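Long-range contacts in CRISPR-associated protein, Cse1 family (PDB 4H3T), which probably serves as the large subunit of the type I-E CRISPR surveillance complex Cascade, helping it recognise the PAM and bind target DNA: residues A[57-62]-A[257-262]; A[129-134]-A[279-284]; A[171-176]-A[372-377]; A[318-323]-A[378-383]; A[413-418]-A[522-527]. The protein carries 1 engineered substitution. All coordinates share one frame; numbering follows the deposited sequence. Where two conformers were deposited one is given.

Contact 1 (A[57-62]-A[257-262]); sequences LRLVLA and LFTWQG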
# COMPACT_ATOMS: atom_id res chain seq x y z
N LEU A 57 8.07 7.28 -2.80
CA LEU A 57 8.24 7.68 -1.39
C LEU A 57 9.47 7.01 -0.81
O LEU A 57 10.28 7.68 -0.20
CB LEU A 57 7.01 7.35 -0.55
CG LEU A 57 7.13 7.59 1.00
CD1 LEU A 57 7.39 9.05 1.31
CD2 LEU A 57 5.92 7.13 1.70
N ARG A 58 9.62 5.69 -1.03
CA ARG A 58 10.79 4.96 -0.54
C ARG A 58 12.08 5.44 -1.18
O ARG A 58 13.07 5.57 -0.48
CB ARG A 58 10.60 3.47 -0.69
CG ARG A 58 9.57 3.01 0.29
CD ARG A 58 8.98 1.69 0.01
NE ARG A 58 9.91 0.57 0.11
CZ ARG A 58 9.99 -0.31 1.10
NH1 ARG A 58 9.31 -0.12 2.22
NH2 ARG A 58 10.79 -1.36 0.99
N LEU A 59 12.06 5.81 -2.45
CA LEU A 59 13.25 6.38 -3.08
C LEU A 59 13.68 7.66 -2.37
O LEU A 59 14.87 7.91 -2.10
CB LEU A 59 12.96 6.69 -4.56
CG LEU A 59 14.02 7.61 -5.28
CD1 LEU A 59 15.26 6.86 -5.42
CD2 LEU A 59 13.56 8.00 -6.69
N VAL A 60 12.72 8.53 -2.17
CA VAL A 60 12.94 9.83 -1.53
C VAL A 60 13.37 9.65 -0.05
O VAL A 60 14.25 10.38 0.41
CB VAL A 60 11.73 10.80 -1.71
CG1 VAL A 60 11.92 12.09 -0.93
CG2 VAL A 60 11.59 11.16 -3.18
N LEU A 61 12.87 8.66 0.64
CA LEU A 61 13.32 8.41 2.03
C LEU A 61 14.77 7.92 2.09
O LEU A 61 15.50 8.31 2.97
CB LEU A 61 12.43 7.36 2.67
CG LEU A 61 11.01 7.83 3.07
CD1 LEU A 61 10.11 6.61 3.37
CD2 LEU A 61 11.06 8.81 4.25
N ALA A 62 15.19 7.03 1.15
CA ALA A 62 16.58 6.60 1.10
C ALA A 62 17.47 7.81 0.90
O ALA A 62 18.54 7.91 1.51
CB ALA A 62 16.78 5.60 -0.02
N LEU A 257 17.48 -1.30 0.74
CA LEU A 257 16.20 -1.91 0.42
C LEU A 257 15.27 -1.00 -0.33
O LEU A 257 14.67 -1.43 -1.32
CB LEU A 257 15.51 -2.41 1.67
CG LEU A 257 14.14 -3.14 1.47
CD1 LEU A 257 14.25 -4.33 0.49
CD2 LEU A 257 13.64 -3.58 2.84
N PHE A 258 15.16 0.23 0.11
CA PHE A 258 14.34 1.22 -0.54
C PHE A 258 14.75 1.56 -2.01
O PHE A 258 13.96 2.17 -2.70
CB PHE A 258 14.28 2.49 0.26
CG PHE A 258 13.53 2.48 1.58
CD1 PHE A 258 12.95 1.31 2.07
CD2 PHE A 258 13.42 3.62 2.34
CE1 PHE A 258 12.29 1.30 3.32
CE2 PHE A 258 12.83 3.61 3.60
CZ PHE A 258 12.14 2.48 4.02
N THR A 259 15.97 1.20 -2.47
CA THR A 259 16.44 1.46 -3.81
C THR A 259 16.84 0.16 -4.51
O THR A 259 17.64 0.18 -5.43
CB THR A 259 17.62 2.42 -3.72
OG1 THR A 259 18.71 1.82 -2.98
CG2 THR A 259 17.23 3.74 -3.09
N TRP A 260 16.25 -0.95 -4.08
CA TRP A 260 16.65 -2.28 -4.52
C TRP A 260 16.57 -2.45 -6.02
O TRP A 260 15.53 -2.19 -6.61
CB TRP A 260 15.76 -3.34 -3.84
CG TRP A 260 16.31 -4.72 -3.89
CD1 TRP A 260 15.88 -5.75 -4.66
CD2 TRP A 260 17.35 -5.24 -3.06
NE1 TRP A 260 16.58 -6.89 -4.35
CE2 TRP A 260 17.48 -6.61 -3.36
CE3 TRP A 260 18.11 -4.71 -2.01
CZ2 TRP A 260 18.32 -7.45 -2.64
CZ3 TRP A 260 18.93 -5.55 -1.29
CH2 TRP A 260 19.06 -6.90 -1.63
N GLN A 261 17.66 -2.89 -6.62
CA GLN A 261 17.69 -3.23 -8.03
C GLN A 261 17.15 -4.63 -8.20
O GLN A 261 17.88 -5.59 -8.51
CB GLN A 261 19.12 -3.06 -8.58
CG GLN A 261 19.69 -1.67 -8.34
CD GLN A 261 18.95 -0.60 -9.09
OE1 GLN A 261 19.14 -0.42 -10.28
NE2 GLN A 261 18.05 0.07 -8.42
N GLY A 262 15.81 -4.69 -8.18
CA GLY A 262 15.08 -5.94 -8.37
C GLY A 262 15.02 -6.41 -9.80
O GLY A 262 14.65 -7.55 -10.07
O HOH W 1 11.01 0.52 -2.58
O HOH W 2 11.88 -1.94 -1.81
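Arg58 of helix 52-68 and Phe258 of the segment 257-262 bring their CA atoms to 5.2 Å, where a type I beta turn packs against the side of the helix. The turn runs from Leu257 to Trp260, just ahead of strand 263-272, and this corner of the fold is buried. Phe258 carries the contact. Its ring lies across the Arg58 side chain, with Arg58 CG over one face at 4.2 Å from the ring centroid. The carbon sits 11° off the ring normal, a CH-pi contact. Leu61 CB meets the same ring obliquely, 3.9 Å from Phe258 CD2. Ala62 N lies at the ring edge, near its plane. Beside the ring, Ala62 CB packs on Thr259 CG2 at 3.6 Å.

Arg58 bends at its third torsion (chi3 66°), which brings the guanidinium back to the ring. Phe258 CD1 lies 3.5 Å above the guanidinium plane, over its centre. The two planes are 46° apart, well short of a parallel stack. Arg58 NH1 is held from outside by a salt bridge to Asp298 and a hydrogen bond to His300, whose ring also meets that of Phe258. The Thr259 hydroxyl bonds to Cys255 O, just before the turn, and also to Ala236 N.

Two waters lie in the guanidinium plane, at its edge. Arg58 NE donates to one, which makes a weak bond to Phe258 O. The second joins helix to turn more firmly: it accepts from Arg58 NH2 at 3.1 Å and donates to Leu257 O at 2.9 Å.

Contact 2 (A[129-134]-A[279-284]); sequences NSLVAY and PRVLIC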
# COMPACT_ATOMS: atom_id res chain seq x y z
N ASN A 129 6.38 1.15 -23.98
CA ASN A 129 5.07 0.97 -23.34
C ASN A 129 5.09 -0.26 -22.37
O ASN A 129 4.37 -0.24 -21.39
CB ASN A 129 4.00 0.81 -24.44
CG ASN A 129 2.64 0.75 -23.87
OD1 ASN A 129 1.98 -0.29 -23.93
ND2 ASN A 129 2.21 1.88 -23.30
N SER A 130 5.98 -1.26 -22.59
CA SER A 130 6.13 -2.42 -21.66
C SER A 130 6.59 -1.98 -20.22
O SER A 130 6.44 -2.74 -19.26
CB SER A 130 7.12 -3.42 -22.24
OG SER A 130 8.42 -2.86 -22.22
N LEU A 131 7.19 -0.77 -20.07
CA LEU A 131 7.61 -0.26 -18.75
C LEU A 131 6.41 0.34 -18.00
O LEU A 131 6.44 0.51 -16.80
CB LEU A 131 8.70 0.82 -19.02
CG LEU A 131 9.64 1.27 -18.00
CD1 LEU A 131 10.38 0.15 -17.29
CD2 LEU A 131 10.59 2.25 -18.62
N VAL A 132 5.32 0.62 -18.70
CA VAL A 132 4.14 1.23 -18.07
C VAL A 132 3.28 0.16 -17.44
O VAL A 132 2.98 -0.80 -18.12
CB VAL A 132 3.33 2.02 -19.11
CG1 VAL A 132 2.01 2.55 -18.54
CG2 VAL A 132 4.19 3.16 -19.72
N ALA A 133 2.84 0.34 -16.18
CA ALA A 133 1.87 -0.57 -15.56
C ALA A 133 0.48 -0.04 -15.90
O ALA A 133 0.24 1.19 -15.78
CB ALA A 133 2.03 -0.58 -14.05
N TYR A 134 -0.43 -0.94 -16.18
CA TYR A 134 -1.85 -0.61 -16.41
C TYR A 134 -2.73 -1.27 -15.29
O TYR A 134 -2.30 -2.19 -14.56
CB TYR A 134 -2.28 -1.05 -17.83
CG TYR A 134 -1.66 -0.15 -18.90
CD1 TYR A 134 -2.20 1.11 -19.17
CD2 TYR A 134 -0.53 -0.54 -19.61
CE1 TYR A 134 -1.62 1.95 -20.11
CE2 TYR A 134 0.01 0.26 -20.62
CZ TYR A 134 -0.52 1.52 -20.85
OH TYR A 134 0.04 2.36 -21.80
N PRO A 279 11.68 5.37 -26.79
CA PRO A 279 10.74 4.47 -27.51
C PRO A 279 10.93 2.97 -27.18
O PRO A 279 10.07 2.15 -27.49
CB PRO A 279 11.06 4.73 -28.97
CG PRO A 279 12.44 5.15 -28.99
CD PRO A 279 12.78 5.79 -27.67
N ARG A 280 12.11 2.57 -26.65
CA ARG A 280 12.41 1.17 -26.42
C ARG A 280 13.08 0.96 -25.07
O ARG A 280 13.72 1.87 -24.54
CB ARG A 280 13.34 0.64 -27.55
CG ARG A 280 12.74 0.64 -28.97
CD ARG A 280 13.76 0.09 -30.00
NE ARG A 280 15.05 0.81 -29.91
CZ ARG A 280 16.28 0.28 -29.89
NH1 ARG A 280 16.45 -1.03 -30.03
NH2 ARG A 280 17.35 1.07 -29.76
N VAL A 281 12.98 -0.29 -24.55
CA VAL A 281 13.49 -0.67 -23.24
C VAL A 281 13.83 -2.19 -23.25
O VAL A 281 13.20 -2.97 -23.98
CB VAL A 281 12.49 -0.32 -22.09
CG1 VAL A 281 11.22 -1.18 -22.17
CG2 VAL A 281 13.15 -0.51 -20.73
N LEU A 282 14.78 -2.58 -22.40
CA LEU A 282 15.13 -3.98 -22.14
C LEU A 282 14.92 -4.20 -20.64
O LEU A 282 15.46 -3.44 -19.82
CB LEU A 282 16.56 -4.28 -22.60
CG LEU A 282 17.12 -5.71 -22.32
CD1 LEU A 282 16.23 -6.82 -22.86
CD2 LEU A 282 18.48 -5.87 -22.93
N ILE A 283 14.11 -5.19 -20.27
CA ILE A 283 13.76 -5.45 -18.85
C ILE A 283 14.01 -6.91 -18.57
O ILE A 283 13.35 -7.76 -19.15
CB ILE A 283 12.28 -5.11 -18.55
CG1 ILE A 283 11.95 -3.68 -18.96
CG2 ILE A 283 11.95 -5.31 -17.09
CD1 ILE A 283 10.44 -3.40 -18.85
N CYS A 284 14.90 -7.17 -17.62
CA CYS A 284 15.41 -8.49 -17.24
C CYS A 284 15.34 -8.66 -15.76
O CYS A 284 15.18 -7.70 -15.00
CB CYS A 284 16.84 -8.66 -17.74
SG CYS A 284 17.04 -8.40 -19.52
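Leu131 and Ile283 meet obliquely through their methyls, Leu131 CD1 to Ile283 CD1 at 3.9 Å. Here a 3-10 turn packs on one face of the long strand 275-289, part of a mixed beta sheet. The other branch of Leu131 is looser: its CD2 lies 4.3 Å from Val281 CG2. Ser130 OG rests on Val281 CG1 at 3.3 Å, and Ile283 CD1 lies 4.0 Å from the same oxygen. The contact is therefore apolar packing with one hydroxyl at its border. Val281 and Ile283 alternate along the strand with Leu282, so both turn the same way, toward the turn. The outer part of Ile283 is extended (chi2 172°), which makes CD1 the leading atom.

The next shell holds these groups in place. The Ser130 hydroxyl has its polar partner in Thr127 O, at the end of strand 126-127. That short strand pairs antiparallel with 275-289, through Lys126 and Val281, and Ala128 bonds to Pro279 just beyond it. The turn is thus delivered to the strand face by the chain directly before it. Leu131 also touches Leu267 of the neighbouring strand and Trp163 of helix 157-170. Arg167 of that helix bonds to Ser130 O and packs on Ile283.

Behind the turn the loop folds back on itself. Val132 N bonds to Asn129 O at 3.0 Å, and Val132 CG1 lies over one face of the Tyr134 ring, toward its rim. Asn129 ND2 donates in its amide plane to Tyr134 OH at 2.7 Å, with an N-H...O angle of 159°.

Contact 3 (A[171-176]-A[372-377]); sequences GSASDK and MSTTLD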
# COMPACT_ATOMS: atom_id res chain seq x y z
N GLY A 171 7.60 -5.28 -10.35
CA GLY A 171 7.56 -6.14 -11.52
C GLY A 171 6.96 -7.53 -11.26
O GLY A 171 6.77 -7.97 -10.13
N SER A 172 6.59 -8.22 -12.33
CA SER A 172 6.00 -9.55 -12.22
C SER A 172 7.02 -10.59 -12.75
O SER A 172 8.10 -10.23 -13.25
CB SER A 172 4.70 -9.59 -13.02
OG SER A 172 4.99 -9.69 -14.41
N ALA A 173 6.61 -11.89 -12.74
CA ALA A 173 7.43 -12.98 -13.28
C ALA A 173 7.49 -12.95 -14.80
O ALA A 173 8.25 -13.72 -15.37
CB ALA A 173 6.90 -14.32 -12.81
N SER A 174 6.73 -12.04 -15.47
CA SER A 174 6.82 -11.82 -16.93
C SER A 174 8.15 -11.19 -17.33
O SER A 174 8.47 -11.23 -18.50
CB SER A 174 5.69 -10.89 -17.42
OG SER A 174 4.45 -11.53 -17.22
N ASP A 175 8.93 -10.62 -16.40
CA ASP A 175 10.19 -9.91 -16.75
C ASP A 175 11.34 -10.93 -16.87
O ASP A 175 12.33 -10.81 -16.19
CB ASP A 175 10.48 -8.85 -15.66
CG ASP A 175 9.43 -7.79 -15.51
OD1 ASP A 175 8.65 -7.57 -16.48
OD2 ASP A 175 9.41 -7.12 -14.46
N LYS A 176 11.16 -11.94 -17.73
CA LYS A 176 11.97 -13.15 -17.90
C LYS A 176 12.95 -13.11 -19.06
O LYS A 176 13.79 -14.00 -19.14
CB LYS A 176 11.05 -14.37 -18.07
CG LYS A 176 10.28 -14.39 -19.43
CD LYS A 176 9.24 -15.46 -19.52
CE LYS A 176 8.41 -15.34 -20.83
NZ LYS A 176 7.86 -16.64 -21.21
N MSE A 372 0.75 -17.87 -12.58
CA MSE A 372 2.12 -18.15 -12.15
C MSE A 372 2.90 -16.80 -12.00
O MSE A 372 3.99 -16.61 -12.56
CB MSE A 372 2.82 -19.10 -13.15
CG MSE A 372 2.22 -20.55 -13.17
SE MSE A 372 2.63 -21.47 -11.47
CE MSE A 372 0.92 -21.34 -10.61
N SER A 373 2.28 -15.86 -11.31
CA SER A 373 2.84 -14.57 -10.97
C SER A 373 3.18 -13.68 -12.19
O SER A 373 3.99 -12.78 -12.08
CB SER A 373 4.08 -14.75 -10.10
OG SER A 373 3.67 -15.23 -8.83
N THR A 374 2.52 -13.91 -13.32
CA THR A 374 2.74 -13.15 -14.55
C THR A 374 1.75 -11.99 -14.66
O THR A 374 2.13 -11.00 -15.25
CB THR A 374 2.65 -14.02 -15.81
OG1 THR A 374 1.37 -14.64 -15.89
CG2 THR A 374 3.77 -15.05 -15.90
N THR A 375 0.50 -12.11 -14.15
CA THR A 375 -0.51 -11.05 -14.33
C THR A 375 -0.94 -10.44 -13.01
O THR A 375 -1.23 -11.17 -12.05
CB THR A 375 -1.73 -11.59 -15.08
OG1 THR A 375 -2.37 -12.58 -14.27
CG2 THR A 375 -1.36 -12.20 -16.48
N LEU A 376 -1.00 -9.11 -12.95
CA LEU A 376 -1.49 -8.39 -11.79
C LEU A 376 -2.99 -8.48 -11.81
O LEU A 376 -3.62 -7.95 -12.73
CB LEU A 376 -1.03 -6.93 -11.85
CG LEU A 376 -1.51 -6.03 -10.69
CD1 LEU A 376 -0.87 -6.45 -9.38
CD2 LEU A 376 -1.25 -4.55 -11.03
N ASP A 377 -3.56 -9.29 -10.92
CA ASP A 377 -5.01 -9.52 -10.91
C ASP A 377 -5.75 -8.54 -10.05
O ASP A 377 -6.89 -8.25 -10.32
CB ASP A 377 -5.31 -10.92 -10.40
CG ASP A 377 -5.12 -12.02 -11.43
OD1 ASP A 377 -4.59 -11.73 -12.53
OD2 ASP A 377 -5.50 -13.17 -11.12
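A type I beta turn, Ser172 to Asp175, docks on the Ser373-Thr374 part of the chain, where a classic beta bulge (Thr374 and Thr375) begins strand 375-387. Three hydrogen bonds join them. The shortest is between backbones: Ala173 N donates to Ser373 O at 2.8 Å, and it is nearly straight, with an N-H...O angle of 164°. The other two come from serine hydroxyls and converge on one carbonyl. Ser174 OG reaches Thr374 O at 3.1 Å, and Ser172 OG reaches it at 3.3 Å. They approach from opposite faces of the carbonyl plane, the Ser172 hydroxyl well above it.

Ser172 OG sits between its backbone N and carbonyl carbon (chi1 77°). There it donates to Thr374 O and accepts from Ser174 N at 3.1 Å, closing an ST turn. Ser174 OG lies close to Thr374 CB as well, at 3.4 Å. Apolar packing is slight, with Ala173 CB at 3.9 Å from Ser373 CB.

On its far side the turn is fixed by Asp175, which makes salt bridges to Arg167 and Arg263. Thr374 OG1 bonds to Asn371 O within its own connection. Thr374 and Thr375 both face Gly370, a classic bulge in the beta hairpin formed by antiparallel strands 359-370 and 375-387.

Contact 4 (A[318-323]-A[378-383]); sequences LRARPG and DLAYDR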
# COMPACT_ATOMS: atom_id res chain seq x y z
N LEU A 318 1.49 -9.07 6.44
CA LEU A 318 0.08 -8.74 6.61
C LEU A 318 -0.36 -7.93 5.36
O LEU A 318 0.37 -7.00 4.93
CB LEU A 318 -0.13 -7.89 7.84
CG LEU A 318 -0.09 -8.59 9.18
CD1 LEU A 318 -0.09 -7.60 10.31
CD2 LEU A 318 -1.26 -9.62 9.28
N ARG A 319 -1.52 -8.23 4.83
CA ARG A 319 -1.95 -7.63 3.55
C ARG A 319 -3.35 -7.11 3.60
O ARG A 319 -4.24 -7.77 4.11
CB ARG A 319 -1.85 -8.62 2.40
CG ARG A 319 -0.41 -8.97 2.05
CD ARG A 319 -0.38 -9.69 0.73
NE ARG A 319 0.96 -10.17 0.36
CZ ARG A 319 1.47 -11.35 0.68
NH1 ARG A 319 0.82 -12.19 1.48
NH2 ARG A 319 2.68 -11.68 0.25
N ALA A 320 -3.48 -5.84 3.16
CA ALA A 320 -4.76 -5.19 2.96
C ALA A 320 -5.47 -6.04 1.93
O ALA A 320 -4.87 -6.42 0.90
CB ALA A 320 -4.55 -3.78 2.46
N ARG A 321 -6.68 -6.46 2.27
CA ARG A 321 -7.43 -7.37 1.40
C ARG A 321 -8.02 -6.55 0.22
O ARG A 321 -8.74 -5.58 0.47
CB ARG A 321 -8.53 -8.06 2.25
CG ARG A 321 -9.44 -9.00 1.50
CD ARG A 321 -10.45 -9.64 2.48
NE ARG A 321 -10.19 -11.06 2.76
CZ ARG A 321 -10.64 -11.75 3.81
NH1 ARG A 321 -11.39 -11.16 4.74
NH2 ARG A 321 -10.33 -13.04 3.95
N PRO A 322 -7.76 -6.89 -1.07
CA PRO A 322 -8.42 -6.12 -2.17
C PRO A 322 -9.92 -6.41 -2.21
O PRO A 322 -10.44 -7.37 -1.64
CB PRO A 322 -7.71 -6.59 -3.45
CG PRO A 322 -6.54 -7.48 -2.99
CD PRO A 322 -6.90 -7.97 -1.61
N GLY A 323 -10.64 -5.50 -2.83
CA GLY A 323 -12.06 -5.65 -3.00
C GLY A 323 -12.91 -5.27 -1.80
O GLY A 323 -14.09 -5.57 -1.83
N ASP A 378 -5.16 -8.08 -8.98
CA ASP A 378 -5.86 -7.17 -8.09
C ASP A 378 -4.90 -6.28 -7.42
O ASP A 378 -3.78 -6.67 -7.15
CB ASP A 378 -6.66 -7.93 -7.02
CG ASP A 378 -8.08 -7.38 -6.90
OD1 ASP A 378 -8.23 -6.13 -6.70
OD2 ASP A 378 -9.04 -8.18 -7.06
N LEU A 379 -5.32 -5.08 -7.16
CA LEU A 379 -4.48 -4.12 -6.48
C LEU A 379 -5.33 -3.44 -5.42
O LEU A 379 -6.42 -2.98 -5.75
CB LEU A 379 -3.97 -3.11 -7.51
CG LEU A 379 -2.91 -2.09 -7.08
CD1 LEU A 379 -1.59 -2.79 -6.75
CD2 LEU A 379 -2.68 -1.10 -8.20
N ALA A 380 -4.93 -3.53 -4.14
CA ALA A 380 -5.58 -2.80 -3.04
C ALA A 380 -4.80 -1.49 -2.87
O ALA A 380 -3.54 -1.47 -2.87
CB ALA A 380 -5.56 -3.63 -1.75
N TYR A 381 -5.50 -0.39 -2.77
CA TYR A 381 -4.89 0.94 -2.68
C TYR A 381 -5.87 1.82 -1.88
O TYR A 381 -7.04 1.80 -2.19
CB TYR A 381 -4.63 1.46 -4.08
CG TYR A 381 -4.59 2.96 -4.14
CD1 TYR A 381 -3.64 3.68 -3.42
CD2 TYR A 381 -5.53 3.68 -4.87
CE1 TYR A 381 -3.67 5.07 -3.36
CE2 TYR A 381 -5.54 5.08 -4.86
CZ TYR A 381 -4.61 5.77 -4.08
OH TYR A 381 -4.57 7.15 -4.00
N ASP A 382 -5.44 2.45 -0.78
CA ASP A 382 -6.37 3.23 0.04
C ASP A 382 -5.65 4.09 0.99
O ASP A 382 -4.45 3.92 1.18
CB ASP A 382 -7.32 2.26 0.81
CG ASP A 382 -8.77 2.74 1.07
OD1 ASP A 382 -9.00 4.00 1.10
OD2 ASP A 382 -9.68 1.86 1.20
N ARG A 383 -6.40 5.02 1.56
CA ARG A 383 -6.00 5.97 2.54
C ARG A 383 -7.00 5.96 3.68
O ARG A 383 -8.21 5.91 3.43
CB ARG A 383 -5.91 7.36 1.87
CG ARG A 383 -5.24 7.28 0.50
CD ARG A 383 -4.89 8.64 -0.07
NE ARG A 383 -3.54 9.02 0.30
CZ ARG A 383 -2.45 8.93 -0.47
NH1 ARG A 383 -1.28 9.32 0.01
NH2 ARG A 383 -2.53 8.47 -1.72
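Pro322 and Ala380 form the tight part of this contact, where a loop lies against strand 375-387. Their CA atoms are 4.5 Å apart. Ala380 CB points at the loop and touches Pro322 CA at 3.8 Å and Pro322 CB at 4.0 Å. It also meets Ala320 O at 3.9 Å, while the two alanine methyls lie farther apart, CB to CB at 4.3 Å. The short Ala380 side chain is consistent with so close an approach.

Toward one end Pro322 meets a carboxylate. Pro322 CB sits against Asp378 OD1 at 3.3 Å, and the ring crosses the aspartate side chain obliquely. A weak bond from Leu379 N to Asp378 OD1 helps to place that oxygen.

The solvent side is loose. Arg321 and Gly323 are exposed, and the Arg321 side chain starts away from the strand. Leu379 and Tyr381 leave the strand on the face away from the loop.

Two outside links fix the loop: Ala320 O bonds to Ser366 of the middle strand, and Asp382 OD2 accepts from Val326 N. Asp382 OD1 makes a salt bridge to Arg468. Within this chain the strand is an outermost one of a three-stranded antiparallel sheet, and the loop packs on one face of it.

Contact 5 (A[413-418]-A[522-527]); sequences AQALGY and RRMLAR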
# COMPACT_ATOMS: atom_id res chain seq x y z
N ALA A 413 -24.41 -6.41 8.66
CA ALA A 413 -24.41 -6.90 7.25
C ALA A 413 -24.90 -8.36 7.19
O ALA A 413 -25.64 -8.72 6.31
CB ALA A 413 -23.01 -6.80 6.65
N GLN A 414 -24.48 -9.17 8.14
CA GLN A 414 -24.87 -10.57 8.24
C GLN A 414 -26.35 -10.66 8.58
O GLN A 414 -27.08 -11.40 7.93
CB GLN A 414 -24.03 -11.25 9.28
CG GLN A 414 -24.23 -12.80 9.33
CD GLN A 414 -23.45 -13.49 10.43
OE1 GLN A 414 -22.54 -12.92 11.05
NE2 GLN A 414 -23.85 -14.72 10.74
N ALA A 415 -26.83 -9.85 9.55
CA ALA A 415 -28.26 -9.83 9.89
C ALA A 415 -29.15 -9.50 8.68
O ALA A 415 -30.25 -10.05 8.52
CB ALA A 415 -28.52 -8.83 10.99
N LEU A 416 -28.71 -8.58 7.85
CA LEU A 416 -29.43 -8.23 6.63
C LEU A 416 -29.57 -9.39 5.65
O LEU A 416 -30.44 -9.33 4.79
CB LEU A 416 -28.77 -7.07 5.93
CG LEU A 416 -29.14 -5.67 6.50
CD1 LEU A 416 -28.25 -4.61 5.91
CD2 LEU A 416 -30.63 -5.33 6.18
N GLY A 417 -28.75 -10.42 5.77
CA GLY A 417 -28.85 -11.58 4.90
C GLY A 417 -30.23 -12.24 4.97
O GLY A 417 -30.68 -12.77 3.99
N TYR A 418 -30.88 -12.25 6.15
CA TYR A 418 -32.22 -12.85 6.32
C TYR A 418 -33.26 -12.11 5.48
O TYR A 418 -34.17 -12.70 5.00
CB TYR A 418 -32.59 -12.80 7.78
CG TYR A 418 -31.68 -13.65 8.61
CD1 TYR A 418 -31.65 -15.02 8.44
CD2 TYR A 418 -30.84 -13.07 9.56
CE1 TYR A 418 -30.80 -15.82 9.20
CE2 TYR A 418 -29.97 -13.85 10.32
CZ TYR A 418 -29.98 -15.23 10.16
OH TYR A 418 -29.16 -16.07 10.89
N ARG A 522 -33.94 -8.52 12.76
CA ARG A 522 -34.10 -7.69 13.95
C ARG A 522 -33.55 -8.39 15.24
O ARG A 522 -32.91 -7.72 16.07
CB ARG A 522 -35.58 -7.25 14.11
CG ARG A 522 -35.87 -6.27 15.22
CD ARG A 522 -37.34 -6.25 15.62
NE ARG A 522 -37.61 -7.26 16.66
CZ ARG A 522 -38.32 -8.38 16.53
NH1 ARG A 522 -38.92 -8.67 15.37
NH2 ARG A 522 -38.46 -9.21 17.56
N ARG A 523 -33.75 -9.72 15.38
CA ARG A 523 -33.23 -10.44 16.55
C ARG A 523 -31.69 -10.51 16.51
O ARG A 523 -31.04 -10.37 17.55
CB ARG A 523 -33.81 -11.90 16.66
CG ARG A 523 -35.28 -11.95 17.12
CD ARG A 523 -35.93 -13.39 17.24
NE ARG A 523 -35.08 -14.44 16.61
CZ ARG A 523 -35.32 -15.13 15.49
NH1 ARG A 523 -36.46 -14.97 14.82
NH2 ARG A 523 -34.43 -16.01 15.04
N MSE A 524 -31.12 -10.76 15.35
CA MSE A 524 -29.67 -10.83 15.23
C MSE A 524 -29.04 -9.47 15.51
O MSE A 524 -28.07 -9.36 16.24
CB MSE A 524 -29.24 -11.32 13.87
CG MSE A 524 -27.71 -11.37 13.77
SE MSE A 524 -26.85 -12.35 12.35
CE MSE A 524 -25.06 -11.62 12.95
N LEU A 525 -29.62 -8.43 14.92
CA LEU A 525 -29.13 -7.07 15.09
C LEU A 525 -29.16 -6.65 16.58
O LEU A 525 -28.18 -6.11 17.06
CB LEU A 525 -29.98 -6.10 14.27
CG LEU A 525 -29.50 -4.63 14.24
CD1 LEU A 525 -28.07 -4.53 13.62
CD2 LEU A 525 -30.54 -3.73 13.51
N ALA A 526 -30.26 -6.98 17.30
CA ALA A 526 -30.43 -6.70 18.72
C ALA A 526 -29.34 -7.42 19.54
O ALA A 526 -28.70 -6.80 20.39
CB ALA A 526 -31.81 -7.14 19.21
N ARG A 527 -29.07 -8.70 19.22
CA ARG A 527 -28.02 -9.46 19.88
C ARG A 527 -26.65 -8.81 19.66
O ARG A 527 -25.86 -8.67 20.60
CB ARG A 527 -27.98 -10.90 19.41
CG ARG A 527 -27.21 -11.84 20.32
CD ARG A 527 -27.19 -13.25 19.76
NE ARG A 527 -28.51 -13.87 19.76
CZ ARG A 527 -29.12 -14.43 20.81
NH1 ARG A 527 -28.53 -14.45 22.00
NH2 ARG A 527 -30.33 -14.97 20.67
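The Tyr418 ring meets Met524 at its edge: the selenium of Met524, modelled as selenomethionine in place of methionine, lies near the ring plane. Its SE is 5.4 Å from the ring centroid and 79° off the ring normal, a Met-aromatic contact. The nearest ring atom is Tyr418 CE2, at 4.0 Å from SE. Met524 CE lies over one face of a second flat group, the Gln414 amide, above its CD. Met524 CE touches Gln414 OE1 at 3.4 Å and Gln414 CD at 3.5 Å, and the two side chains cross at about a right angle. These contacts belong to the one conformer of Met524 described here, of two deposited.

The contact joins helices 397-415 and 417-420 to helix 511-532, in the C-terminal helical bundle expected of Cse1 proteins. Met524 is extended along its length, with CG anti to the backbone N (chi1 179°). The chain therefore runs straight across to the helix end and passes over Ala415. Gln414 is extended too, which carries its amide out to the methyl. Tyr418 and Gln414 lie at the margin, and Ala415 is buried.

Deeper in the bundle, Leu525 packs on Phe408 and Ala412 of helix 397-415. Leu416 packs on helices 445-473 and 481-504 as well as on Phe521 of helix 511-532. Beneath the extended side chain, Ala415 CB packs on Met524 CG at 3.9 Å.

Contacts 1 and 2 are buried, contacts 3 and 4 lie at the surface, and contact 5 is partly buried. Contact 1 combines an aromatic ring, a charged side chain and bridging waters, while contact 2 is mostly aliphatic. Contact 3 relies on direct hydrogen bonds. Contact 4 is van der Waals packing of a proline and two alanines, with a carboxylate at one end. Contacts 3 and 4 use successive parts of strand 375-387. Contacts 2 and 3 touch where Ile283 CG2 packs on Asp175 CG, at 3.9 Å, and Arg167 serves both. Contact 5 stands apart in the helical bundle, its centre about 48 Å from that of contact 1, and joins helix to helix.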